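Local coordinates for taurocyamine kinase (Schistosoma mansoni, PDB 4WOD), which reversibly transfers a phosphoryl group between ATP and the guanidino compound taurocyamine, yielding N-phosphotaurocyamine and ADP, with magnesium as cofactor, at residues A[159-164]-A[209-214]; A[100-105]-A[238-243]; A[166-171]-A[200-205]; A[105-110]-A[334-339]. The protein carries 4 engineered substitutions. One frame throughout, in Å; residues are numbered along the deposited sequence.

All four contacts belong to the first of the two repeats and lie in or against its eight-stranded antiparallel sheet. Interaction 1 pairs strands 162-166 and 206-210, and interaction 3 joins the turns that follow the one and precede the other: backbone hydrogen bonds and an asparagine side chain dominate interaction 1, whereas interaction 3 relies on a leucine, a proline and one backbone bond. Interactions 2 and 4 share Leu105 and fasten one loop to helices 236-251 and 331-355. Interaction 2 lies at the surface and uses a lysine ammonium group; interactions 1, 3 and 4 are partly buried, and 4 centres on a histidine. Arg242 and Tyr160 link interactions 1 and 2.

Interaction 1 of 4, residues A[159-164]-A[209-214]; sequences EYEGTY and INKQKN
Asn210 reaches across to the end of the 3-10 segment at 159-160, its ND2 donating to Glu159 O at 3.1 Å with an N-H...O angle of 165°. The acceptor lies close to the plane of the Asn210 amide. Beside it the two segments pair as antiparallel strands. Thr163 and Ile209 form a hydrogen-bonded pair, with Thr163 N to Ile209 O at 2.8 Å and Ile209 N to Thr163 O at 3.1 Å. Gly162 and Asn210 form the next, non-hydrogen-bonded pair; Gly162, having no side chain, lets the alpha carbons come within 3.8 Å, and its CA makes a CA-H...O contact with Ile209 O. Past it, Lys211 N donates to Glu161 O at 2.9 Å. The side chains of Glu161 and Lys211 run alongside each other, and a bend at chi3 of Lys211 brings NZ to Glu161 OE1 in a long, weak salt bridge of 3.5 Å.

A second shell fixes the Asn210 amide. Its chi1 of 68° directs the amide along its own turn, where ND2 spans Glu159 O and Asn214 OD1, the latter at 2.7 Å, and OD1 accepts from Asn214 N. A water joins Glu159 OE2 to Asn214 ND2, while Tyr160 OH bonds Arg242 O on helix 236-251. The type I turn Asn210-Lys213 leads from strand 206-210 into 215-219, a beta hairpin whose first strand pairs with edge strand 162-166 of the antiparallel sheet.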
loop_
_atom_site.group_PDB
_atom_site.type_symbol
_atom_site.label_atom_id
_atom_site.label_comp_id
_atom_site.label_asym_id
_atom_site.label_seq_id
_atom_site.Cartn_x
_atom_site.Cartn_y
_atom_site.Cartn_z
ATOM N N GLU A 159 20.493 -26.984 28.346
ATOM C CA GLU A 159 20.351 -26.531 26.956
ATOM C C GLU A 159 21.044 -25.203 26.673
ATOM O O GLU A 159 21.586 -24.982 25.588
ATOM C CB GLU A 159 18.869 -26.407 26.596
ATOM C CG GLU A 159 18.615 -25.982 25.159
ATOM C CD GLU A 159 17.145 -25.953 24.824
ATOM O OE1 GLU A 159 16.331 -25.845 25.764
ATOM O OE2 GLU A 159 16.805 -26.047 23.623
ATOM N N TYR A 160 21.044 -24.326 27.665
ATOM C CA TYR A 160 21.540 -22.979 27.455
ATOM C C TYR A 160 23.027 -22.842 27.732
ATOM O O TYR A 160 23.583 -21.759 27.567
ATOM C CB TYR A 160 20.725 -22.007 28.308
ATOM C CG TYR A 160 19.257 -22.146 27.984
ATOM C CD1 TYR A 160 18.725 -21.586 26.832
ATOM C CD2 TYR A 160 18.422 -22.887 28.795
ATOM C CE1 TYR A 160 17.387 -21.730 26.522
ATOM C CE2 TYR A 160 17.094 -23.044 28.494
ATOM C CZ TYR A 160 16.582 -22.466 27.354
ATOM O OH TYR A 160 15.253 -22.632 27.072
ATOM N N GLU A 161 23.680 -23.940 28.107
ATOM C CA GLU A 161 25.106 -23.880 28.405
ATOM C C GLU A 161 25.878 -23.419 27.187
ATOM O O GLU A 161 25.617 -23.860 26.068
ATOM C CB GLU A 161 25.638 -25.233 28.887
ATOM C CG GLU A 161 27.114 -25.188 29.253
ATOM C CD GLU A 161 27.403 -25.755 30.631
ATOM O OE1 GLU A 161 27.764 -26.949 30.717
ATOM O OE2 GLU A 161 27.275 -25.008 31.626
ATOM N N GLY A 162 26.826 -22.515 27.401
ATOM C CA GLY A 162 27.531 -21.911 26.289
ATOM C C GLY A 162 28.595 -20.927 26.726
ATOM O O GLY A 162 29.130 -21.030 27.821
ATOM N N THR A 163 28.881 -19.955 25.870
ATOM C CA THR A 163 30.003 -19.058 26.089
ATOM C C THR A 163 29.654 -17.575 25.983
ATOM O O THR A 163 28.981 -17.147 25.039
ATOM C CB THR A 163 31.125 -19.361 25.086
ATOM O OG1 THR A 163 31.530 -20.729 25.238
ATOM C CG2 THR A 163 32.320 -18.448 25.318
ATOM N N TYR A 164 30.145 -16.795 26.944
ATOM C CA TYR A 164 30.021 -15.346 26.891
ATOM C C TYR A 164 31.241 -14.691 26.235
ATOM O O TYR A 164 32.378 -14.895 26.667
ATOM C CB TYR A 164 29.815 -14.759 28.300
ATOM C CG TYR A 164 29.651 -13.267 28.214
ATOM C CD1 TYR A 164 28.622 -12.719 27.449
ATOM C CD2 TYR A 164 30.542 -12.401 28.833
ATOM C CE1 TYR A 164 28.472 -11.348 27.328
ATOM C CE2 TYR A 164 30.397 -11.031 28.718
ATOM C CZ TYR A 164 29.360 -10.511 27.969
ATOM O OH TYR A 164 29.200 -9.149 27.842
ATOM N N ILE A 209 26.333 -17.194 23.398
ATOM C CA ILE A 209 25.852 -18.235 22.496
ATOM C C ILE A 209 25.901 -19.585 23.196
ATOM O O ILE A 209 26.890 -19.900 23.868
ATOM C CB ILE A 209 26.695 -18.332 21.201
ATOM C CG1 ILE A 209 27.269 -16.975 20.804
ATOM C CG2 ILE A 209 25.895 -18.982 20.046
ATOM C CD1 ILE A 209 28.151 -17.041 19.597
ATOM N N ASN A 210 24.847 -20.385 23.049
ATOM C CA ASN A 210 24.876 -21.724 23.625
ATOM C C ASN A 210 25.595 -22.685 22.680
ATOM O O ASN A 210 25.904 -22.341 21.535
ATOM C CB ASN A 210 23.464 -22.231 23.976
ATOM C CG ASN A 210 22.576 -22.502 22.748
ATOM O OD1 ASN A 210 22.774 -21.957 21.658
ATOM N ND2 ASN A 210 21.556 -23.324 22.955
ATOM N N LYS A 211 25.893 -23.877 23.188
ATOM C CA LYS A 211 26.675 -24.842 22.428
ATOM C C LYS A 211 25.971 -25.239 21.139
ATOM O O LYS A 211 26.623 -25.385 20.113
ATOM C CB LYS A 211 26.979 -26.070 23.282
ATOM C CG LYS A 211 27.911 -25.753 24.441
ATOM C CD LYS A 211 28.400 -27.006 25.160
ATOM C CE LYS A 211 27.529 -27.318 26.371
ATOM N NZ LYS A 211 28.306 -28.004 27.443
ATOM N N GLN A 212 24.642 -25.363 21.175
ATOM C CA GLN A 212 23.883 -25.765 19.983
ATOM C C GLN A 212 23.711 -24.636 18.977
ATOM O O GLN A 212 23.151 -24.848 17.908
ATOM C CB GLN A 212 22.485 -26.286 20.357
ATOM C CG GLN A 212 22.436 -27.417 21.359
ATOM C CD GLN A 212 22.248 -26.911 22.772
ATOM O OE1 GLN A 212 23.133 -26.246 23.334
ATOM N NE2 GLN A 212 21.087 -27.211 23.361
ATOM N N LYS A 213 24.155 -23.432 19.334
ATOM C CA LYS A 213 24.059 -22.263 18.453
ATOM C C LYS A 213 22.632 -21.962 17.970
ATOM O O LYS A 213 22.430 -21.512 16.844
ATOM C CB LYS A 213 24.987 -22.434 17.248
ATOM C CG LYS A 213 26.444 -22.714 17.633
ATOM C CD LYS A 213 27.416 -22.375 16.514
ATOM C CE LYS A 213 28.853 -22.691 16.947
ATOM N NZ LYS A 213 29.893 -22.137 16.025
ATOM N N ASN A 214 21.651 -22.215 18.829
ATOM C CA ASN A 214 20.258 -21.895 18.537
ATOM C C ASN A 214 19.668 -20.923 19.578
ATOM O O ASN A 214 18.453 -20.716 19.629
ATOM C CB ASN A 214 19.422 -23.181 18.464
ATOM C CG ASN A 214 19.450 -23.967 19.760
ATOM O OD1 ASN A 214 19.866 -23.450 20.797
ATOM N ND2 ASN A 214 18.987 -25.216 19.712
HETATM O O HOH W 1 19.034 -26.987 22.090
#

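Interaction 2 of 4, residues A[100-105]-A[238-243]; sequences GDLKSL and AVYKRL
Leu105 lays its CD2 methyl against the Tyr240 ring, 3.4 Å from CE2 and almost as near CD2 of the ring. The two side chains cross at about a right angle. Leu102 adds its own CD2 at 4.4 Å from Tyr240 CE2, so both leucines meet the same ring carbon. With CG anti to the backbone N (chi1 175°), the ring is carried off the helix toward the two leucines, and its hydroxyl bonds Phe99 O, just before 100-105.

The contact holds the loop between helix 74-84 and strand 117-126 against helix 236-251, which lies over the antiparallel sheet of the phosphagen kinase catalytic domain. Val239 and Leu243 of this helix pack on Val122 of strand 117-126, while Tyr240 also touches Val335 of helix 331-355.

Lys241 brings the polar part of the contact. Its chain is extended beyond CG, and NZ makes weak hydrogen bonds to Leu102 O and to Leu105 O, each 3.0 Å long, so that one ammonium group ties two carbonyls three residues apart to the helix. NZ also donates to a water at 2.7 Å, which in turn makes a weak bond to Lys103 O. CE lies close to the same two carbonyls, 3.1 Å from Leu102 O.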
loop_
_atom_site.group_PDB
_atom_site.type_symbol
_atom_site.label_atom_id
_atom_site.label_comp_id
_atom_site.label_asym_id
_atom_site.label_seq_id
_atom_site.Cartn_x
_atom_site.Cartn_y
_atom_site.Cartn_z
ATOM N N GLY A 100 2.143 -18.903 27.798
ATOM C CA GLY A 100 1.219 -20.014 27.613
ATOM C C GLY A 100 1.664 -21.244 28.390
ATOM O O GLY A 100 2.715 -21.245 29.028
ATOM N N ASP A 101 0.864 -22.298 28.329
ATOM C CA ASP A 101 1.218 -23.572 28.942
ATOM C C ASP A 101 2.248 -24.298 28.091
ATOM O O ASP A 101 1.891 -25.016 27.155
ATOM C CB ASP A 101 -0.036 -24.431 29.112
ATOM C CG ASP A 101 0.203 -25.664 29.945
ATOM O OD1 ASP A 101 1.353 -25.898 30.367
ATOM O OD2 ASP A 101 -0.772 -26.415 30.158
ATOM N N LEU A 102 3.523 -24.123 28.421
ATOM C CA LEU A 102 4.602 -24.611 27.571
ATOM C C LEU A 102 4.541 -26.121 27.357
ATOM O O LEU A 102 4.728 -26.589 26.242
ATOM C CB LEU A 102 5.961 -24.215 28.150
ATOM C CG LEU A 102 6.173 -22.701 28.213
ATOM C CD1 LEU A 102 7.617 -22.345 28.514
ATOM C CD2 LEU A 102 5.723 -22.040 26.918
ATOM N N LYS A 103 4.264 -26.881 28.410
ATOM C CA LYS A 103 4.234 -28.341 28.293
ATOM C C LYS A 103 3.232 -28.853 27.234
ATOM O O LYS A 103 3.471 -29.882 26.600
ATOM C CB LYS A 103 3.923 -28.973 29.659
ATOM C CG LYS A 103 4.373 -28.127 30.857
ATOM C CD LYS A 103 3.722 -28.592 32.165
ATOM C CE LYS A 103 2.373 -27.925 32.389
ATOM N NZ LYS A 103 1.787 -28.209 33.731
ATOM N N SER A 104 2.127 -28.133 27.031
ATOM C CA SER A 104 1.076 -28.595 26.125
ATOM C C SER A 104 0.964 -27.751 24.847
ATOM O O SER A 104 0.141 -28.029 23.973
ATOM C CB SER A 104 -0.275 -28.599 26.844
ATOM O OG SER A 104 -0.813 -27.292 26.904
ATOM N N LEU A 105 1.785 -26.714 24.739
ATOM C CA LEU A 105 1.702 -25.835 23.586
ATOM C C LEU A 105 2.309 -26.488 22.351
ATOM O O LEU A 105 3.389 -27.087 22.408
ATOM C CB LEU A 105 2.397 -24.516 23.876
ATOM C CG LEU A 105 2.464 -23.541 22.708
ATOM C CD1 LEU A 105 1.099 -22.955 22.429
ATOM C CD2 LEU A 105 3.468 -22.451 23.011
ATOM N N ALA A 238 9.503 -25.324 18.959
ATOM C CA ALA A 238 10.773 -25.483 19.678
ATOM C C ALA A 238 11.478 -24.132 19.890
ATOM O O ALA A 238 11.950 -23.833 20.985
ATOM C CB ALA A 238 11.683 -26.439 18.917
ATOM N N VAL A 239 11.529 -23.316 18.841
ATOM C CA VAL A 239 12.179 -22.001 18.917
ATOM C C VAL A 239 11.549 -21.164 20.027
ATOM O O VAL A 239 12.249 -20.563 20.851
ATOM C CB VAL A 239 12.076 -21.237 17.578
ATOM C CG1 VAL A 239 12.653 -19.820 17.699
ATOM C CG2 VAL A 239 12.771 -22.006 16.487
ATOM N N TYR A 240 10.221 -21.148 20.042
ATOM C CA TYR A 240 9.459 -20.330 20.984
ATOM C C TYR A 240 9.570 -20.855 22.404
ATOM O O TYR A 240 9.765 -20.079 23.329
ATOM C CB TYR A 240 7.997 -20.265 20.561
ATOM C CG TYR A 240 7.061 -19.544 21.513
ATOM C CD1 TYR A 240 6.987 -18.158 21.536
ATOM C CD2 TYR A 240 6.222 -20.257 22.354
ATOM C CE1 TYR A 240 6.110 -17.496 22.380
ATOM C CE2 TYR A 240 5.352 -19.615 23.216
ATOM C CZ TYR A 240 5.298 -18.232 23.229
ATOM O OH TYR A 240 4.420 -17.600 24.079
ATOM N N LYS A 241 9.436 -22.169 22.567
ATOM C CA LYS A 241 9.615 -22.789 23.873
ATOM C C LYS A 241 11.007 -22.531 24.420
ATOM O O LYS A 241 11.158 -22.232 25.603
ATOM C CB LYS A 241 9.369 -24.297 23.805
ATOM C CG LYS A 241 7.911 -24.682 23.910
ATOM C CD LYS A 241 7.723 -26.203 23.880
ATOM C CE LYS A 241 6.256 -26.544 23.598
ATOM N NZ LYS A 241 5.889 -27.983 23.855
ATOM N N ARG A 242 12.019 -22.662 23.566
ATOM C CA ARG A 242 13.406 -22.455 23.985
ATOM C C ARG A 242 13.592 -21.028 24.489
ATOM O O ARG A 242 14.216 -20.800 25.524
ATOM C CB ARG A 242 14.378 -22.734 22.838
ATOM C CG ARG A 242 15.842 -22.608 23.201
ATOM C CD ARG A 242 16.688 -22.783 21.950
ATOM N NE ARG A 242 16.107 -23.859 21.176
ATOM C CZ ARG A 242 15.892 -23.836 19.869
ATOM N NH1 ARG A 242 16.253 -22.800 19.137
ATOM N NH2 ARG A 242 15.325 -24.882 19.295
ATOM N N LEU A 243 13.025 -20.076 23.754
ATOM C CA LEU A 243 13.059 -18.681 24.169
ATOM C C LEU A 243 12.331 -18.449 25.483
ATOM O O LEU A 243 12.862 -17.789 26.374
ATOM C CB LEU A 243 12.450 -17.779 23.109
ATOM C CG LEU A 243 12.491 -16.294 23.484
ATOM C CD1 LEU A 243 13.920 -15.788 23.564
ATOM C CD2 LEU A 243 11.700 -15.471 22.464
HETATM O O HOH W 2 6.758 -29.278 26.114
#

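Interaction 3 of 4, residues A[166-171]-A[200-205]; sequences PLTGMS and DWPTGR
Leu167 and Thr168 meet Trp201, Pro202 and Arg205 where two type II beta turns, Leu167-Met170 and Pro202-Arg205, lie side by side at one end of the antiparallel strands 162-166 and 206-210. The apolar part belongs to Leu167. One of its methyls, CD2, approaches the six-membered ring of Trp201 at 3.5 Å from CH2 and also touches Arg205 CB, while Leu167 CB rests 3.9 Å from Pro202 CB. The peptide bond before Pro202 is cis, and Pro202 CB lies over one face of the Trp201 indole, offset toward its rim. Leu184 and Phe185 add to the packing around Leu167.

Backbone bonding continues the strand pairing: Leu167 N donates to Arg205 O at 2.9 Å with an N-H...O angle of 163°. The same oxygen accepts from a water that in turn accepts from Thr168 N, extending the link by one residue.

Among side-chain polar contacts, the Arg205 side chain heads away from Leu167, its guanidinium bonding Gly197 O and Ile199 O. Just ahead of the second turn, Asp200 O accepts from both Thr203 N and Thr203 OG1. Thr168 OG1, placed beside its own backbone N (chi1 -54°), donates a weak hydrogen bond of 3.3 Å to Pro202 O and also comes within 3.3 Å of Thr203 CA.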
loop_
_atom_site.group_PDB
_atom_site.type_symbol
_atom_site.label_atom_id
_atom_site.label_comp_id
_atom_site.label_asym_id
_atom_site.label_seq_id
_atom_site.Cartn_x
_atom_site.Cartn_y
_atom_site.Cartn_z
ATOM N N PRO A 166 32.734 -11.112 25.662
ATOM C CA PRO A 166 32.722 -9.649 25.779
ATOM C C PRO A 166 33.357 -9.007 24.550
ATOM O O PRO A 166 34.380 -9.503 24.066
ATOM C CB PRO A 166 33.550 -9.382 27.045
ATOM C CG PRO A 166 34.396 -10.625 27.216
ATOM C CD PRO A 166 33.579 -11.755 26.687
ATOM N N LEU A 167 32.745 -7.939 24.041
ATOM C CA LEU A 167 33.265 -7.227 22.877
ATOM C C LEU A 167 34.662 -6.705 23.121
ATOM O O LEU A 167 35.542 -6.788 22.250
ATOM C CB LEU A 167 32.352 -6.054 22.502
ATOM C CG LEU A 167 31.347 -6.304 21.378
ATOM C CD1 LEU A 167 30.525 -7.552 21.650
ATOM C CD2 LEU A 167 30.445 -5.087 21.156
ATOM N N THR A 168 34.855 -6.141 24.307
ATOM C CA THR A 168 36.141 -5.596 24.689
ATOM C C THR A 168 37.176 -6.713 24.723
ATOM O O THR A 168 36.966 -7.747 25.351
ATOM C CB THR A 168 36.067 -4.890 26.061
ATOM O OG1 THR A 168 35.018 -3.912 26.033
ATOM C CG2 THR A 168 37.352 -4.184 26.345
ATOM N N GLY A 169 38.278 -6.512 24.012
ATOM C CA GLY A 169 39.307 -7.527 23.935
ATOM C C GLY A 169 39.131 -8.634 22.901
ATOM O O GLY A 169 40.093 -9.339 22.573
ATOM N N MET A 170 37.909 -8.801 22.401
ATOM C CA MET A 170 37.637 -9.732 21.308
ATOM C C MET A 170 38.624 -9.508 20.157
ATOM O O MET A 170 38.839 -8.377 19.721
ATOM C CB MET A 170 36.195 -9.563 20.815
ATOM C CG MET A 170 35.708 -10.615 19.834
ATOM S SD MET A 170 34.033 -10.288 19.228
ATOM C CE MET A 170 33.057 -10.496 20.705
ATOM N N SER A 171 39.243 -10.582 19.680
ATOM C CA SER A 171 40.167 -10.463 18.561
ATOM C C SER A 171 39.387 -10.116 17.303
ATOM O O SER A 171 38.192 -10.421 17.195
ATOM C CB SER A 171 40.956 -11.752 18.356
ATOM O OG SER A 171 40.330 -12.573 17.392
ATOM N N ASP A 200 31.164 5.006 24.915
ATOM C CA ASP A 200 32.178 4.161 25.559
ATOM C C ASP A 200 32.356 2.820 24.844
ATOM O O ASP A 200 32.685 1.824 25.489
ATOM C CB ASP A 200 31.836 3.892 27.027
ATOM C CG ASP A 200 31.589 5.162 27.832
ATOM O OD1 ASP A 200 32.374 6.112 27.702
ATOM O OD2 ASP A 200 30.593 5.205 28.600
ATOM N N TRP A 201 32.141 2.802 23.529
ATOM C CA TRP A 201 32.321 1.597 22.701
ATOM C C TRP A 201 33.765 1.101 22.821
ATOM O O TRP A 201 34.684 1.897 22.733
ATOM C CB TRP A 201 31.988 1.902 21.231
ATOM C CG TRP A 201 32.021 0.705 20.335
ATOM C CD1 TRP A 201 33.079 0.275 19.574
ATOM C CD2 TRP A 201 30.961 -0.234 20.108
ATOM N NE1 TRP A 201 32.739 -0.864 18.886
ATOM C CE2 TRP A 201 31.450 -1.204 19.195
ATOM C CE3 TRP A 201 29.647 -0.351 20.578
ATOM C CZ2 TRP A 201 30.671 -2.271 18.751
ATOM C CZ3 TRP A 201 28.876 -1.413 20.132
ATOM C CH2 TRP A 201 29.391 -2.360 19.229
ATOM N N PRO A 202 33.978 -0.211 22.996
ATOM C CA PRO A 202 33.000 -1.292 23.005
ATOM C C PRO A 202 32.741 -1.812 24.406
ATOM O O PRO A 202 32.287 -2.930 24.542
ATOM C CB PRO A 202 33.699 -2.359 22.179
ATOM C CG PRO A 202 35.130 -2.244 22.677
ATOM C CD PRO A 202 35.351 -0.763 23.013
ATOM N N THR A 203 33.025 -1.019 25.433
ATOM C CA THR A 203 32.922 -1.517 26.807
ATOM C C THR A 203 31.482 -1.793 27.252
ATOM O O THR A 203 30.516 -1.174 26.771
ATOM C CB THR A 203 33.580 -0.531 27.814
ATOM O OG1 THR A 203 32.908 0.731 27.777
ATOM C CG2 THR A 203 35.057 -0.315 27.469
ATOM N N GLY A 204 31.344 -2.718 28.195
ATOM C CA GLY A 204 30.040 -2.987 28.775
ATOM C C GLY A 204 29.121 -3.800 27.880
ATOM O O GLY A 204 27.945 -3.945 28.172
ATOM N N ARG A 205 29.669 -4.326 26.790
ATOM C CA ARG A 205 28.886 -5.018 25.772
ATOM C C ARG A 205 29.428 -6.398 25.467
ATOM O O ARG A 205 30.635 -6.652 25.574
ATOM C CB ARG A 205 28.861 -4.199 24.489
ATOM C CG ARG A 205 28.223 -2.832 24.690
ATOM C CD ARG A 205 28.813 -1.831 23.746
ATOM N NE ARG A 205 28.025 -0.602 23.723
ATOM C CZ ARG A 205 28.393 0.539 24.291
ATOM N NH1 ARG A 205 29.547 0.614 24.942
ATOM N NH2 ARG A 205 27.596 1.604 24.205
HETATM O O HOH W 3 32.987 -5.648 26.662
#

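Interaction 4 of 4, residues A[105-110]-A[334-339]; sequences LSFTDL and AVTEMH
The non-regular chain of 105-110 passes helix 331-355 with Phe107 and His339 as the nearest residues, their alpha carbons 7.5 Å apart. His339 projects from the helix between Phe107 and Leu110, its CG anti to the backbone N (chi1 -175°), and reaches the loop backbone. There NE2 donates to Thr108 O at 2.9 Å with an N-H...O angle of 154°; the oxygen lies near the edge of the imidazole, slightly out of its plane. Thr108 OG1 also sits at that edge, 3.1 Å from His339 CE1, and is bonded to Tyr113 OH.

Phe107 CB and CD1 lie over one face of the imidazole. CB makes a CH-pi contact 3.9 Å from the centroid of the His339 ring, and CD1 follows at 3.6 Å from His339 CG. The two rings are inclined by 37°, an oblique pairing in which the side chains pass in opposite directions. Farther along the phenyl ring, CZ reaches Val335 CG1 at 3.9 Å, and Thr336 OG1, hydrogen-bonded to Leu332 O one turn back in the helix, meets the ring edge in its plane. Leu110 likewise slides past the histidine, with CD2 3.6 Å from NE2, and its CD1 meets Met338 CE.

The loop lies against helices 331-355 and 236-251: Phe107 N bonds Thr237 OG1, Leu236 touches His339 and Met338, and Leu110 and Met338 both pack on Val280 of strand 277-283.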
loop_
_atom_site.group_PDB
_atom_site.type_symbol
_atom_site.label_atom_id
_atom_site.label_comp_id
_atom_site.label_asym_id
_atom_site.label_seq_id
_atom_site.Cartn_x
_atom_site.Cartn_y
_atom_site.Cartn_z
ATOM N N LEU A 105 1.785 -26.714 24.739
ATOM C CA LEU A 105 1.702 -25.835 23.586
ATOM C C LEU A 105 2.309 -26.488 22.351
ATOM O O LEU A 105 3.389 -27.087 22.408
ATOM C CB LEU A 105 2.397 -24.516 23.876
ATOM C CG LEU A 105 2.464 -23.541 22.708
ATOM C CD1 LEU A 105 1.099 -22.955 22.429
ATOM C CD2 LEU A 105 3.468 -22.451 23.011
ATOM N N SER A 106 1.613 -26.363 21.228
ATOM C CA SER A 106 2.085 -26.949 19.986
ATOM C C SER A 106 1.547 -26.227 18.753
ATOM O O SER A 106 0.344 -26.027 18.616
ATOM C CB SER A 106 1.700 -28.424 19.925
ATOM O OG SER A 106 2.074 -28.979 18.685
ATOM N N PHE A 107 2.463 -25.853 17.868
ATOM C CA PHE A 107 2.157 -25.261 16.563
ATOM C C PHE A 107 2.600 -26.170 15.419
ATOM O O PHE A 107 3.653 -26.800 15.509
ATOM C CB PHE A 107 2.877 -23.928 16.409
ATOM C CG PHE A 107 2.386 -22.872 17.331
ATOM C CD1 PHE A 107 1.155 -22.261 17.109
ATOM C CD2 PHE A 107 3.142 -22.481 18.409
ATOM C CE1 PHE A 107 0.701 -21.278 17.955
ATOM C CE2 PHE A 107 2.691 -21.492 19.265
ATOM C CZ PHE A 107 1.477 -20.895 19.041
ATOM N N THR A 108 1.850 -26.194 14.324
ATOM C CA THR A 108 2.260 -27.006 13.184
ATOM C C THR A 108 3.585 -26.465 12.656
ATOM O O THR A 108 3.867 -25.266 12.780
ATOM C CB THR A 108 1.190 -27.032 12.054
ATOM O OG1 THR A 108 0.875 -25.692 11.651
ATOM C CG2 THR A 108 -0.076 -27.722 12.538
ATOM N N ASP A 109 4.421 -27.348 12.117
ATOM C CA ASP A 109 5.673 -26.912 11.525
ATOM C C ASP A 109 5.345 -26.066 10.303
ATOM O O ASP A 109 4.535 -26.485 9.470
ATOM C CB ASP A 109 6.553 -28.091 11.129
ATOM C CG ASP A 109 7.961 -27.654 10.777
ATOM O OD1 ASP A 109 8.128 -27.014 9.717
ATOM O OD2 ASP A 109 8.901 -27.933 11.570
ATOM N N LEU A 110 5.972 -24.895 10.173
ATOM C CA LEU A 110 5.560 -23.971 9.115
ATOM C C LEU A 110 5.958 -24.442 7.717
ATOM O O LEU A 110 5.433 -23.944 6.709
ATOM C CB LEU A 110 6.122 -22.565 9.394
ATOM C CG LEU A 110 5.263 -21.837 10.433
ATOM C CD1 LEU A 110 5.843 -20.474 10.869
ATOM C CD2 LEU A 110 3.837 -21.682 9.913
ATOM N N ALA A 334 0.749 -13.065 20.607
ATOM C CA ALA A 334 1.646 -12.587 19.547
ATOM C C ALA A 334 2.228 -13.719 18.689
ATOM O O ALA A 334 2.234 -13.624 17.460
ATOM C CB ALA A 334 2.792 -11.753 20.132
ATOM N N VAL A 335 2.723 -14.785 19.313
ATOM C CA VAL A 335 3.279 -15.866 18.513
ATOM C C VAL A 335 2.144 -16.608 17.770
ATOM O O VAL A 335 2.347 -17.119 16.665
ATOM C CB VAL A 335 4.144 -16.841 19.381
ATOM C CG1 VAL A 335 3.276 -17.680 20.302
ATOM C CG2 VAL A 335 4.979 -17.732 18.505
ATOM N N THR A 336 0.946 -16.638 18.351
ATOM C CA THR A 336 -0.217 -17.212 17.659
ATOM C C THR A 336 -0.584 -16.349 16.433
ATOM O O THR A 336 -0.789 -16.862 15.331
ATOM C CB THR A 336 -1.426 -17.337 18.590
ATOM O OG1 THR A 336 -1.103 -18.214 19.680
ATOM C CG2 THR A 336 -2.631 -17.876 17.834
ATOM N N GLU A 337 -0.645 -15.039 16.621
ATOM C CA GLU A 337 -0.844 -14.138 15.483
ATOM C C GLU A 337 0.167 -14.415 14.366
ATOM O O GLU A 337 -0.205 -14.545 13.188
ATOM C CB GLU A 337 -0.742 -12.677 15.928
ATOM C CG GLU A 337 -0.931 -11.690 14.778
ATOM C CD GLU A 337 -0.618 -10.253 15.171
ATOM O OE1 GLU A 337 0.566 -9.945 15.433
ATOM O OE2 GLU A 337 -1.556 -9.430 15.221
ATOM N N MET A 338 1.441 -14.535 14.740
ATOM C CA MET A 338 2.484 -14.855 13.784
ATOM C C MET A 338 2.192 -16.169 13.070
ATOM O O MET A 338 2.210 -16.246 11.841
ATOM C CB MET A 338 3.846 -14.946 14.482
ATOM C CG MET A 338 5.001 -15.279 13.551
ATOM S SD MET A 338 5.355 -17.062 13.480
ATOM C CE MET A 338 6.858 -17.094 12.522
ATOM N N HIS A 339 1.933 -17.209 13.847
ATOM C CA HIS A 339 1.822 -18.531 13.253
ATOM C C HIS A 339 0.626 -18.632 12.322
ATOM O O HIS A 339 0.733 -19.186 11.221
ATOM C CB HIS A 339 1.727 -19.610 14.319
ATOM C CG HIS A 339 1.730 -20.991 13.742
ATOM N ND1 HIS A 339 0.570 -21.672 13.442
ATOM C CD2 HIS A 339 2.750 -21.804 13.386
ATOM C CE1 HIS A 339 0.877 -22.851 12.931
ATOM N NE2 HIS A 339 2.193 -22.961 12.895
#